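L-hydantoinase (Arthrobacter aurescens, PDB 1GKR) hydrolyses the cyclic amide ring of hydantoins, preferring aryl over alkyl derivatives, with two zinc ions per subunit and a stereoselectivity that depends on the substrate. Local coordinates at residues D58-I63 and I91-T96. Numbering follows the deposited sequence.
Sequences DEHVHI and IEMPIT. With ZN (zinc ion), chain F.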
loop_
_atom_site.group_PDB
_atom_site.type_symbol
_atom_site.label_atom_id
_atom_site.label_comp_id
_atom_site.label_asym_id
_atom_site.label_seq_id
_atom_site.Cartn_x
_atom_site.Cartn_y
_atom_site.Cartn_z
ATOM N N ASP A 58 24.367 9.383 22.789
ATOM C CA ASP A 58 23.772 10.389 21.920
ATOM C C ASP A 58 24.552 10.501 20.607
ATOM O O ASP A 58 25.699 10.945 20.583
ATOM C CB ASP A 58 23.728 11.736 22.628
ATOM C CG ASP A 58 22.794 12.696 21.953
ATOM O OD1 ASP A 58 22.707 12.644 20.715
ATOM O OD2 ASP A 58 22.148 13.506 22.645
ATOM N N GLU A 59 23.907 10.083 19.522
ATOM C CA GLU A 59 24.486 10.070 18.178
ATOM C C GLU A 59 24.403 11.406 17.461
ATOM O O GLU A 59 24.890 11.537 16.336
ATOM C CB GLU A 59 23.742 9.050 17.309
ATOM C CG GLU A 59 22.278 9.439 17.110
ATOM C CD GLU A 59 21.461 8.409 16.349
ATOM O OE1 GLU A 59 21.871 7.228 16.311
ATOM O OE2 GLU A 59 20.395 8.781 15.803
ATOM N N HIS A 60 23.774 12.393 18.085
ATOM C CA HIS A 60 23.619 13.672 17.417
ATOM C C HIS A 60 24.047 14.874 18.255
ATOM O O HIS A 60 23.213 15.591 18.812
ATOM C CB HIS A 60 22.172 13.814 16.972
ATOM C CG HIS A 60 21.969 14.869 15.937
ATOM N ND1 HIS A 60 20.912 14.850 15.050
ATOM C CD2 HIS A 60 22.690 15.978 15.646
ATOM C CE1 HIS A 60 20.997 15.903 14.256
ATOM N NE2 HIS A 60 22.065 16.603 14.597
ATOM N N VAL A 61 25.351 15.101 18.308
ATOM C CA VAL A 61 25.895 16.185 19.095
ATOM C C VAL A 61 26.723 17.172 18.269
ATOM O O VAL A 61 27.533 16.777 17.416
ATOM C CB VAL A 61 26.760 15.603 20.243
ATOM C CG1 VAL A 61 27.283 16.714 21.154
ATOM C CG2 VAL A 61 25.939 14.609 21.025
ATOM N N HIS A 62 26.489 18.459 18.520
ATOM C CA HIS A 62 27.219 19.538 17.854
ATOM C C HIS A 62 27.911 20.430 18.898
ATOM O O HIS A 62 27.483 21.563 19.133
ATOM C CB HIS A 62 26.287 20.434 17.048
ATOM C CG HIS A 62 25.556 19.739 15.948
ATOM N ND1 HIS A 62 26.152 19.403 14.754
ATOM C CD2 HIS A 62 24.252 19.384 15.831
ATOM C CE1 HIS A 62 25.247 18.876 13.946
ATOM N NE2 HIS A 62 24.087 18.851 14.576
ATOM N N ILE A 63 28.951 19.926 19.550
ATOM C CA ILE A 63 29.666 20.756 20.499
ATOM C C ILE A 63 30.437 21.752 19.634
ATOM O O ILE A 63 30.693 22.873 20.053
ATOM C CB ILE A 63 30.634 19.935 21.364
ATOM C CG1 ILE A 63 29.835 19.078 22.348
ATOM C CG2 ILE A 63 31.589 20.868 22.109
ATOM C CD1 ILE A 63 30.682 18.128 23.164
ATOM N N ILE A 91 28.654 11.306 19.834
ATOM C CA ILE A 91 29.243 11.165 18.526
ATOM C C ILE A 91 29.150 12.578 17.948
ATOM O O ILE A 91 28.058 13.034 17.636
ATOM C CB ILE A 91 28.463 10.148 17.683
ATOM C CG1 ILE A 91 28.169 8.904 18.528
ATOM C CG2 ILE A 91 29.301 9.707 16.498
ATOM C CD1 ILE A 91 27.587 7.734 17.742
ATOM N N GLU A 92 30.289 13.277 17.858
ATOM C CA GLU A 92 30.347 14.657 17.345
ATOM C C GLU A 92 30.128 14.731 15.860
ATOM O O GLU A 92 30.801 14.021 15.112
ATOM C CB GLU A 92 31.712 15.287 17.603
ATOM C CG GLU A 92 31.728 16.399 18.619
ATOM C CD GLU A 92 30.970 17.636 18.200
ATOM O OE1 GLU A 92 31.356 18.313 17.212
ATOM O OE2 GLU A 92 29.979 17.929 18.890
ATOM N N MET A 93 29.211 15.597 15.435
ATOM C CA MET A 93 28.946 15.778 14.012
ATOM C C MET A 93 30.165 16.498 13.424
ATOM O O MET A 93 30.986 17.049 14.159
ATOM C CB MET A 93 27.684 16.609 13.805
ATOM C CG MET A 93 26.439 15.993 14.406
ATOM S SD MET A 93 25.470 14.937 13.290
ATOM C CE MET A 93 26.707 14.407 12.140
ATOM N N PRO A 94 30.289 16.529 12.090
ATOM C CA PRO A 94 31.454 17.193 11.515
ATOM C C PRO A 94 31.221 18.618 11.071
ATOM O O PRO A 94 31.967 19.123 10.245
ATOM C CB PRO A 94 31.786 16.287 10.350
ATOM C CG PRO A 94 30.411 16.000 9.807
ATOM C CD PRO A 94 29.519 15.842 11.038
ATOM N N ILE A 95 30.185 19.261 11.595
ATOM C CA ILE A 95 29.900 20.642 11.213
ATOM C C ILE A 95 30.673 21.544 12.156
ATOM O O ILE A 95 30.260 21.763 13.297
ATOM C CB ILE A 95 28.420 21.026 11.385
ATOM C CG1 ILE A 95 27.495 19.949 10.815
ATOM C CG2 ILE A 95 28.181 22.368 10.731
ATOM C CD1 ILE A 95 27.309 19.991 9.350
ATOM N N THR A 96 31.790 22.070 11.682
ATOM C CA THR A 96 32.615 22.950 12.494
ATOM C C THR A 96 33.632 23.574 11.563
ATOM O O THR A 96 33.577 23.351 10.359
ATOM C CB THR A 96 33.346 22.152 13.633
ATOM O OG1 THR A 96 34.194 23.039 14.362
ATOM C CG2 THR A 96 34.193 21.032 13.071
HETATM ZN ZN ZN F . 22.124 18.564 13.795
HETATM O O HOH W 1 29.103 19.459 14.607
HETATM O O HOH W 2 20.576 20.419 13.136
#
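Met93 lies against both histidines of the HVH motif, the His-X-His signature that ends the first barrel strand of metallo-dependent hydrolases. Its CG is placed over one face of the His62 ring, too near for its exact position to be trusted. Bent at chi2 and chi3, the chain then carries SD to 3.8 Å from His60 CD2, oblique to that ring. His60 and His62 bind the same zinc ion through their NE2 atoms, each at 2.1 Å, and Asp312 is a further ligand. His60 CG stands anti to the backbone N (chi1 -163°), whereas His62 CG lies beside its own (chi1 -61°), and these different turns bring both rings to one metal. His60 ND1 is hydrogen-bonded to Glu262, which, with the zinc bond at NE2, would limit the ring's rotation.

The backbones pair in parallel, Val61 opposite Glu92. The straight bond from Met93 N to Val61 O (2.9 Å) contrasts with the weak one from Val61 N to Ile91 O (3.5 Å). The Glu92 side chain bends back toward Ile63 N, where OE2 is modelled too close for the bond to be trusted in detail, while OE1 takes Ile64 N; the carboxylate thus probably steadies the chain just past the metal ligands. At the other end, Ile91 CD1 packs 4.1 Å from Glu59 CB and also meets Phe372; an alanine here would probably open a gap between the strand corner at Glu59 and helix 357-372.

This close packing thins out beyond Met93, where His62 is partly exposed and a single water accepts from His62 ND1 at 3.0 Å, in the ring plane, and donates to Ile95 O at 2.9 Å. The contact joins neighbouring strands 51-62 and 87-92 of the TIM-type barrel, with connecting helix 75-85 covering Ile63 and Glu92 through Phe75, and strand 120-123 following beyond Glu92.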